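Local atomic coordinates of periplasmic binding protein/LacI transcriptional regulator (Burkholderia graminis C4D1M, PDB entry 5HQJ), a protein that binds D-arabinose in a cleft between two lobes and probably serves as the sugar-capturing component of an ABC transporter. Residues F42-K47 against Q267-M272; K47-A52 against L275-L280; E141-A146 against G213-S218. All blocks are in the same frame, centred on the assembly; numbering follows the deposited sequence.

In the fold
After strand 30-34 the chain forms helix 42-56, whose first turn and a half supplies F42-K47 to contact 1 and whose middle supplies K47-A52 to contact 2. Their partners, Q267-M272 and L275-L280, come more than 200 residues later, on or just before helix 269-284, so each closes a long loop; because their segments alternate along the chain, the two closures cross, sharing K47 and touching where V270 CG1 lies 3.7 Å from G48 CA. Contact 3 is nested inside both loops, packing helix 132-146 on strand 211-216 within the other lobe. Contacts 1 and 2 join two helices beside the six-stranded parallel sheet. The sugar touches contacts 1 and 3, between the lobes.

Contact 1: residues F42-K47 against Q267-M272; sequences FDDCNK and QRPVTM. With 64K (alpha-D-arabinopyranose), chain B.
C45 and V270 bring their CA atoms to 4.8 Å, so the first turns of helices 42-56 and 269-284 meet almost backbone to backbone, and two reciprocal CA-H...O contacts mark the seam. In one, C45 CA lies 3.4 Å from P269 O with an angle of 148° at the hydrogen; in the other, V270 CA lies 3.5 Å from D44 O at 157°. No conventional hydrogen bond crosses between the segments. The side chains close around this seam. D44 runs alongside the P269 ring, both pointing the same way, with D44 CB 3.7 Å from P269 CG. The CG2 branch of V270 meets D44 CB obliquely, at 3.7 Å, so D44 CB touches both neighbours at once, while its OD2 makes a salt bridge to K311. On the buried side C45 SG rests 3.7 Å from P269 CB. Just ahead of the second helix, Q267 extends beyond CG into the pocket, where its NE2 donates to O2 of the arabinose over 2.9 Å, nearly straight at 174°. NE2 also reaches D247 OD1, and OE1 bonds T130 OG1; partners on both ends of the amide fix its rotation. The F42 ring stays oblique to the sugar, with CE2 4.1 Å from O5. Strand 263-266 belongs to one lobe and helix 269-284 packs in the other, which places Q267 and R268 at an interlobe crossing, characteristic of the hinge and ligand cleft of the two-lobed periplasmic sugar-binding fold.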
loop_
_atom_site.group_PDB
_atom_site.type_symbol
_atom_site.label_atom_id
_atom_site.label_comp_id
_atom_site.label_asym_id
_atom_site.label_seq_id
_atom_site.Cartn_x
_atom_site.Cartn_y
_atom_site.Cartn_z
ATOM N N PHE A 42 6.000 -2.095 -5.089
ATOM C CA PHE A 42 5.348 -2.844 -6.158
ATOM C C PHE A 42 6.219 -3.865 -6.852
ATOM O O PHE A 42 5.700 -4.640 -7.659
ATOM C CB PHE A 42 4.772 -1.872 -7.191
ATOM C CG PHE A 42 3.575 -1.137 -6.681
ATOM C CD1 PHE A 42 2.355 -1.746 -6.674
ATOM C CD2 PHE A 42 3.700 0.128 -6.158
ATOM C CE1 PHE A 42 1.219 -1.069 -6.173
ATOM C CE2 PHE A 42 2.586 0.851 -5.685
ATOM C CZ PHE A 42 1.349 0.237 -5.662
ATOM N N ASP A 43 7.526 -3.825 -6.588
ATOM C CA ASP A 43 8.426 -4.850 -7.110
ATOM C C ASP A 43 7.904 -6.211 -6.687
ATOM O O ASP A 43 7.923 -7.155 -7.471
ATOM C CB ASP A 43 9.864 -4.633 -6.616
ATOM C CG ASP A 43 10.613 -3.559 -7.417
ATOM O OD1 ASP A 43 10.022 -2.903 -8.315
ATOM O OD2 ASP A 43 11.821 -3.363 -7.125
ATOM N N ASP A 44 7.406 -6.337 -5.465
ATOM C CA ASP A 44 6.884 -7.631 -5.006
ATOM C C ASP A 44 5.616 -8.021 -5.767
ATOM O O ASP A 44 5.378 -9.197 -6.035
ATOM C CB ASP A 44 6.557 -7.615 -3.510
ATOM C CG ASP A 44 7.767 -7.917 -2.599
ATOM O OD1 ASP A 44 8.716 -8.601 -3.032
ATOM O OD2 ASP A 44 7.729 -7.477 -1.418
ATOM N N CYS A 45 4.771 -7.047 -6.077
ATOM C CA CYS A 45 3.564 -7.332 -6.819
ATOM C C CYS A 45 3.873 -7.838 -8.216
ATOM O O CYS A 45 3.255 -8.798 -8.701
ATOM C CB CYS A 45 2.707 -6.058 -6.891
ATOM S SG CYS A 45 2.168 -5.399 -5.288
ATOM N N ASN A 46 4.833 -7.174 -8.859
ATOM C CA ASN A 46 5.390 -7.635 -10.115
ATOM C C ASN A 46 5.911 -9.062 -10.000
ATOM O O ASN A 46 5.566 -9.921 -10.808
ATOM C CB ASN A 46 6.492 -6.665 -10.557
ATOM C CG ASN A 46 6.898 -6.842 -12.012
ATOM O OD1 ASN A 46 6.258 -7.566 -12.773
ATOM N ND2 ASN A 46 7.939 -6.124 -12.413
ATOM N N LYS A 47 6.765 -9.329 -9.017
ATOM C CA LYS A 47 7.282 -10.700 -8.826
ATOM C C LYS A 47 6.170 -11.771 -8.744
ATOM O O LYS A 47 6.198 -12.783 -9.477
ATOM C CB LYS A 47 8.145 -10.738 -7.574
ATOM C CG LYS A 47 8.627 -12.130 -7.198
ATOM C CD LYS A 47 9.505 -12.082 -5.978
ATOM C CE LYS A 47 9.975 -13.461 -5.615
ATOM N NZ LYS A 47 10.732 -13.433 -4.347
ATOM N N GLN A 267 2.063 -6.142 4.528
ATOM C CA GLN A 267 0.965 -6.616 3.703
ATOM C C GLN A 267 1.461 -7.882 2.973
ATOM O O GLN A 267 2.524 -8.379 3.306
ATOM C CB GLN A 267 0.520 -5.524 2.730
ATOM C CG GLN A 267 0.260 -4.175 3.356
ATOM C CD GLN A 267 -0.190 -3.223 2.298
ATOM O OE1 GLN A 267 -1.269 -3.365 1.750
ATOM N NE2 GLN A 267 0.659 -2.235 1.983
ATOM N N ARG A 268 0.683 -8.405 2.027
ATOM C CA ARG A 268 1.093 -9.532 1.212
ATOM C C ARG A 268 1.115 -9.148 -0.281
ATOM O O ARG A 268 0.289 -9.579 -1.049
ATOM C CB ARG A 268 0.168 -10.745 1.489
ATOM C CG ARG A 268 0.284 -11.306 2.906
ATOM C CD ARG A 268 -0.163 -12.734 3.029
ATOM N NE ARG A 268 0.252 -13.263 4.323
ATOM C CZ ARG A 268 -0.423 -13.087 5.450
ATOM N NH1 ARG A 268 -1.558 -12.412 5.443
ATOM N NH2 ARG A 268 0.039 -13.593 6.575
ATOM N N PRO A 269 2.074 -8.287 -0.690
ATOM C CA PRO A 269 2.112 -7.783 -2.075
ATOM C C PRO A 269 2.390 -8.882 -3.127
ATOM O O PRO A 269 1.882 -8.840 -4.244
ATOM C CB PRO A 269 3.240 -6.722 -2.023
ATOM C CG PRO A 269 4.072 -7.063 -0.815
ATOM C CD PRO A 269 3.072 -7.633 0.172
ATOM N N VAL A 270 3.225 -9.864 -2.776
ATOM C CA VAL A 270 3.529 -10.964 -3.683
ATOM C C VAL A 270 2.237 -11.724 -3.961
ATOM O O VAL A 270 1.914 -12.019 -5.105
ATOM C CB VAL A 270 4.599 -11.934 -3.098
ATOM C CG1 VAL A 270 4.929 -12.980 -4.118
ATOM C CG2 VAL A 270 5.825 -11.195 -2.754
ATOM N N THR A 271 1.534 -12.091 -2.884
ATOM C CA THR A 271 0.285 -12.797 -2.947
ATOM C C THR A 271 -0.760 -11.977 -3.735
ATOM O O THR A 271 -1.525 -12.535 -4.527
ATOM C CB THR A 271 -0.219 -13.162 -1.494
ATOM O OG1 THR A 271 0.639 -14.148 -0.899
ATOM C CG2 THR A 271 -1.628 -13.689 -1.526
HETATM N N MSE A 272 -0.825 -10.666 -3.517
HETATM C CA MSE A 272 -1.712 -9.825 -4.327
HETATM C C MSE A 272 -1.456 -9.979 -5.830
HETATM O O MSE A 272 -2.392 -10.135 -6.610
HETATM C CB MSE A 272 -1.583 -8.338 -3.955
HETATM C CG MSE A 272 -2.120 -7.937 -2.583
HETATM SE SE MSE A 272 -1.754 -6.051 -2.406
HETATM C CE MSE A 272 -1.381 -6.010 -0.505
HETATM O O2 64K B . -0.200 -0.316 0.037
HETATM C C2 64K B . 0.609 0.879 -0.231
HETATM C C3 64K B . 1.964 0.641 0.352
HETATM O O3 64K B . 1.885 0.776 1.754
HETATM C C4 64K B . 2.981 1.676 -0.116
HETATM O O4 64K B . 2.703 2.984 0.418
HETATM C C5 64K B . 2.948 1.778 -1.574
HETATM O O5 64K B . 1.635 2.236 -1.981
HETATM C C1 64K B . 0.707 1.103 -1.714
HETATM O O1 64K B . -0.538 1.442 -2.190
#

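Contact 2: residues K47-A52 against L275-L280; sequences KGAKTA and LAVDHL
The flat group that meets the opposite helix is the D278 carboxylate, whose OD1 approaches A52 CB to 4.1 Å at the margin of the contact; no ring is stacked across it. The only ring within the two segments, the H279 imidazole, takes no part in the contact; L275 O lies in plane at its edge, and its ND1 is hydrogen-bonded to OE1 of E288. Between the segments the fit is aliphatic. V277 points at the other helix and divides its methyls between two alanines: CG2 lies 3.6 Å from A49 CB and 3.5 Å from A49 O, while CG1, set anti to the backbone N (chi1 170°), is 4.0 Å from A52 CB. Two alanines a turn apart thus receive one valine, and their small size is consistent with axes of the segments 47-52 and 275-280 that approach to 8.1 Å at 38°. A49 also touches Y60 of strand 59-62. The polar margin is closed by a water that donates to A52 O over 2.8 Å and to D278 OD1 over 2.6 Å, bridging the helices where no direct hydrogen bond does. On the outer side of helix 47-52, T51 OG1 donates to K47 O from above its carbonyl plane, and T51 N reaches that oxygen from the opposite face. The chemistry implies a contact held mainly by apolar packing, with a bridging water as the polar link at its margin.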
loop_
_atom_site.group_PDB
_atom_site.type_symbol
_atom_site.label_atom_id
_atom_site.label_comp_id
_atom_site.label_asym_id
_atom_site.label_seq_id
_atom_site.Cartn_x
_atom_site.Cartn_y
_atom_site.Cartn_z
ATOM N N LYS A 47 6.765 -9.329 -9.017
ATOM C CA LYS A 47 7.282 -10.700 -8.826
ATOM C C LYS A 47 6.170 -11.771 -8.744
ATOM O O LYS A 47 6.198 -12.783 -9.477
ATOM C CB LYS A 47 8.145 -10.738 -7.574
ATOM C CG LYS A 47 8.627 -12.130 -7.198
ATOM C CD LYS A 47 9.505 -12.082 -5.978
ATOM C CE LYS A 47 9.975 -13.461 -5.615
ATOM N NZ LYS A 47 10.732 -13.433 -4.347
ATOM N N GLY A 48 5.160 -11.517 -7.923
ATOM C CA GLY A 48 4.093 -12.474 -7.723
ATOM C C GLY A 48 3.254 -12.607 -8.987
ATOM O O GLY A 48 2.856 -13.691 -9.366
ATOM N N ALA A 49 2.983 -11.495 -9.663
ATOM C CA ALA A 49 2.195 -11.570 -10.893
ATOM C C ALA A 49 2.964 -12.316 -12.002
ATOM O O ALA A 49 2.404 -13.158 -12.713
ATOM C CB ALA A 49 1.795 -10.161 -11.347
ATOM N N LYS A 50 4.248 -12.019 -12.133
ATOM C CA LYS A 50 5.081 -12.605 -13.171
ATOM C C LYS A 50 5.185 -14.105 -12.932
ATOM O O LYS A 50 5.033 -14.891 -13.863
ATOM C CB LYS A 50 6.447 -11.926 -13.180
ATOM C CG LYS A 50 7.459 -12.507 -14.137
ATOM C CD LYS A 50 7.070 -12.318 -15.581
ATOM C CE LYS A 50 8.174 -12.820 -16.498
ATOM N NZ LYS A 50 9.528 -12.333 -16.083
ATOM N N THR A 51 5.406 -14.505 -11.678
ATOM C CA THR A 51 5.409 -15.927 -11.311
ATOM C C THR A 51 4.094 -16.630 -11.704
ATOM O O THR A 51 4.105 -17.685 -12.347
ATOM C CB THR A 51 5.650 -16.085 -9.813
ATOM O OG1 THR A 51 6.911 -15.506 -9.476
ATOM C CG2 THR A 51 5.679 -17.547 -9.434
ATOM N N ALA A 52 2.958 -16.027 -11.382
ATOM C CA ALA A 52 1.680 -16.664 -11.683
ATOM C C ALA A 52 1.418 -16.722 -13.181
ATOM O O ALA A 52 0.875 -17.710 -13.695
ATOM C CB ALA A 52 0.549 -15.941 -10.988
ATOM N N LEU A 275 -2.467 -13.602 -7.016
ATOM C CA LEU A 275 -3.930 -13.704 -7.086
ATOM C C LEU A 275 -4.507 -12.843 -8.184
ATOM O O LEU A 275 -5.444 -13.254 -8.861
ATOM C CB LEU A 275 -4.556 -13.302 -5.755
ATOM C CG LEU A 275 -4.314 -14.294 -4.620
ATOM C CD1 LEU A 275 -4.835 -13.659 -3.373
ATOM C CD2 LEU A 275 -4.956 -15.704 -4.861
ATOM N N ALA A 276 -3.942 -11.662 -8.383
ATOM C CA ALA A 276 -4.464 -10.786 -9.442
ATOM C C ALA A 276 -4.406 -11.495 -10.802
ATOM O O ALA A 276 -5.379 -11.508 -11.564
ATOM C CB ALA A 276 -3.708 -9.508 -9.484
ATOM N N VAL A 277 -3.268 -12.099 -11.120
ATOM C CA VAL A 277 -3.149 -12.796 -12.398
ATOM C C VAL A 277 -4.031 -14.039 -12.447
ATOM O O VAL A 277 -4.777 -14.256 -13.416
ATOM C CB VAL A 277 -1.682 -13.163 -12.687
ATOM C CG1 VAL A 277 -1.592 -14.069 -13.865
ATOM C CG2 VAL A 277 -0.865 -11.895 -12.949
ATOM N N ASP A 278 -3.982 -14.857 -11.394
ATOM C CA ASP A 278 -4.807 -16.040 -11.328
ATOM C C ASP A 278 -6.309 -15.777 -11.464
ATOM O O ASP A 278 -7.000 -16.502 -12.189
ATOM C CB ASP A 278 -4.516 -16.774 -10.029
ATOM C CG ASP A 278 -3.278 -17.646 -10.126
ATOM O OD1 ASP A 278 -2.930 -18.077 -11.254
ATOM O OD2 ASP A 278 -2.675 -17.905 -9.076
ATOM N N HIS A 279 -6.817 -14.733 -10.814
ATOM C CA HIS A 279 -8.220 -14.400 -10.977
ATOM C C HIS A 279 -8.508 -13.743 -12.328
ATOM O O HIS A 279 -9.574 -13.960 -12.902
ATOM C CB HIS A 279 -8.672 -13.536 -9.810
ATOM C CG HIS A 279 -8.927 -14.345 -8.578
ATOM N ND1 HIS A 279 -10.100 -15.060 -8.383
ATOM C CD2 HIS A 279 -8.135 -14.621 -7.519
ATOM C CE1 HIS A 279 -10.025 -15.698 -7.229
ATOM N NE2 HIS A 279 -8.847 -15.444 -6.676
ATOM N N LEU A 280 -7.563 -12.981 -12.867
ATOM C CA LEU A 280 -7.773 -12.462 -14.211
ATOM C C LEU A 280 -7.913 -13.640 -15.177
ATOM O O LEU A 280 -8.858 -13.707 -15.972
ATOM C CB LEU A 280 -6.632 -11.547 -14.632
ATOM C CG LEU A 280 -6.719 -10.073 -14.201
ATOM C CD1 LEU A 280 -5.547 -9.282 -14.774
ATOM C CD2 LEU A 280 -8.040 -9.416 -14.620
HETATM O O HOH W 1 -0.868 -19.375 -12.267
#

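Contact 3: residues E141-A146 against G213-S218; sequences ETMGKA and GIFGVS. With 64K (alpha-D-arabinopyranose), chain B.
M143, a selenomethionine in this crystal, does nearly all the packing, and it does so against the F215 ring, which comes to meet it from the opposite direction. Its CE sits over the centre of one ring face, 3.7 Å from the centroid and only 7° off the normal, a CH-pi contact; SE lies farther out and oblique, 5.0 Å from the centroid, as a Met-aromatic partner. The stem is just as close, with M143 CB 3.5 Å from F215 CZ at the rim of the ring. With CG anti to the backbone N (chi1 -176°), the side chain leaves the helix toward the strand, and bends about the next two bonds fold the methyl back over the ring. That end also meets the strand backbone: CE is 3.5 Å from I214 O, while SE settles 4.1 Å from G213 CA, where glycine presents no side chain. I172 and L176 of helix 163-176 also touch F215. The loose side contrasts sharply, for E141 and K145 on the same helix are exposed to solvent and touch nothing of the strand. At the far end, past V217, S218, beyond the strand, makes no contact with the helix and lines the sugar pocket: its CA is 3.5 Å from O4 of the arabinose, and its OG is hydrogen-bonded to D192. The axes of helix 141-146 and strand 213-216 run nearly antiparallel (166°), 10.2 Å apart at closest, the layering of a Rossmann-like alpha/beta lobe, in which the loop following the C-terminal end of a strand supplies the ligand site.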
loop_
_atom_site.group_PDB
_atom_site.type_symbol
_atom_site.label_atom_id
_atom_site.label_comp_id
_atom_site.label_asym_id
_atom_site.label_seq_id
_atom_site.Cartn_x
_atom_site.Cartn_y
_atom_site.Cartn_z
ATOM N N GLU A 141 -4.226 0.206 18.218
ATOM C CA GLU A 141 -4.181 -0.613 19.431
ATOM C C GLU A 141 -2.741 -0.848 19.851
ATOM O O GLU A 141 -2.401 -0.763 21.038
ATOM C CB GLU A 141 -4.882 -1.946 19.208
ATOM C CG GLU A 141 -6.321 -1.801 18.825
ATOM C CD GLU A 141 -6.898 -3.021 18.116
ATOM O OE1 GLU A 141 -8.100 -2.990 17.781
ATOM O OE2 GLU A 141 -6.160 -4.000 17.881
ATOM N N THR A 142 -1.889 -1.166 18.883
ATOM C CA THR A 142 -0.494 -1.385 19.166
ATOM C C THR A 142 0.113 -0.139 19.834
ATOM O O THR A 142 0.816 -0.194 20.865
ATOM C CB THR A 142 0.278 -1.732 17.892
ATOM O OG1 THR A 142 -0.211 -2.962 17.292
ATOM C CG2 THR A 142 1.760 -1.864 18.221
HETATM N N MSE A 143 -0.132 1.029 19.235
HETATM C CA MSE A 143 0.367 2.253 19.799
HETATM C C MSE A 143 -0.185 2.559 21.196
HETATM O O MSE A 143 0.548 2.962 22.085
HETATM C CB MSE A 143 0.049 3.419 18.844
HETATM C CG MSE A 143 0.636 4.750 19.312
HETATM SE SE MSE A 143 2.576 4.807 19.040
HETATM C CE MSE A 143 2.702 5.051 17.102
ATOM N N GLY A 144 -1.491 2.380 21.376
ATOM C CA GLY A 144 -2.145 2.701 22.622
ATOM C C GLY A 144 -1.590 1.870 23.756
ATOM O O GLY A 144 -1.336 2.390 24.839
ATOM N N LYS A 145 -1.348 0.601 23.480
ATOM C CA LYS A 145 -0.746 -0.301 24.462
ATOM C C LYS A 145 0.695 0.142 24.740
ATOM O O LYS A 145 1.105 0.338 25.900
ATOM C CB LYS A 145 -0.824 -1.733 23.950
ATOM C CG LYS A 145 -0.365 -2.805 24.911
ATOM C CD LYS A 145 -0.579 -4.173 24.257
ATOM C CE LYS A 145 -0.383 -5.336 25.217
ATOM N NZ LYS A 145 0.971 -5.364 25.829
ATOM N N ALA A 146 1.451 0.404 23.680
ATOM C CA ALA A 146 2.849 0.799 23.850
ATOM C C ALA A 146 3.041 2.084 24.642
ATOM O O ALA A 146 4.014 2.202 25.401
ATOM C CB ALA A 146 3.521 0.928 22.494
ATOM N N GLY A 213 4.784 9.291 19.857
ATOM C CA GLY A 213 4.683 8.299 18.814
ATOM C C GLY A 213 4.517 8.842 17.400
ATOM O O GLY A 213 3.975 9.921 17.193
ATOM N N ILE A 214 4.939 8.057 16.415
ATOM C CA ILE A 214 4.702 8.329 15.005
ATOM C C ILE A 214 4.182 7.086 14.289
ATOM O O ILE A 214 4.732 5.994 14.417
ATOM C CB ILE A 214 5.966 8.809 14.258
ATOM C CG1 ILE A 214 6.550 10.032 14.932
ATOM C CG2 ILE A 214 5.651 9.059 12.755
ATOM C CD1 ILE A 214 7.911 10.515 14.316
ATOM N N PHE A 215 3.179 7.282 13.465
ATOM C CA PHE A 215 2.691 6.266 12.523
ATOM C C PHE A 215 3.101 6.621 11.099
ATOM O O PHE A 215 2.788 7.746 10.639
ATOM C CB PHE A 215 1.175 6.190 12.475
ATOM C CG PHE A 215 0.480 5.901 13.771
ATOM C CD1 PHE A 215 0.177 6.929 14.662
ATOM C CD2 PHE A 215 -0.006 4.618 14.066
ATOM C CE1 PHE A 215 -0.523 6.673 15.851
ATOM C CE2 PHE A 215 -0.685 4.384 15.236
ATOM C CZ PHE A 215 -0.961 5.403 16.117
ATOM N N GLY A 216 3.718 5.691 10.387
ATOM C CA GLY A 216 3.958 5.858 8.969
ATOM C C GLY A 216 3.025 4.904 8.251
ATOM O O GLY A 216 3.164 3.694 8.409
ATOM N N VAL A 217 2.016 5.422 7.550
ATOM C CA VAL A 217 1.013 4.571 6.940
ATOM C C VAL A 217 1.318 4.260 5.458
ATOM O O VAL A 217 0.544 3.539 4.804
ATOM C CB VAL A 217 -0.413 5.170 7.043
ATOM C CG1 VAL A 217 -0.836 5.217 8.522
ATOM C CG2 VAL A 217 -0.564 6.541 6.287
ATOM N N SER A 218 2.403 4.826 4.923
ATOM C CA SER A 218 2.863 4.535 3.564
ATOM C C SER A 218 4.336 4.082 3.598
ATOM O O SER A 218 4.986 4.176 4.616
ATOM C CB SER A 218 2.680 5.747 2.661
ATOM O OG SER A 218 3.607 6.742 2.997
HETATM O O2 64K B . -0.200 -0.316 0.037
HETATM C C2 64K B . 0.609 0.879 -0.231
HETATM C C3 64K B . 1.964 0.641 0.352
HETATM O O3 64K B . 1.885 0.776 1.754
HETATM C C4 64K B . 2.981 1.676 -0.116
HETATM O O4 64K B . 2.703 2.984 0.418
HETATM C C5 64K B . 2.948 1.778 -1.574
HETATM O O5 64K B . 1.635 2.236 -1.981
HETATM C C1 64K B . 0.707 1.103 -1.714
HETATM O O1 64K B . -0.538 1.442 -2.190
#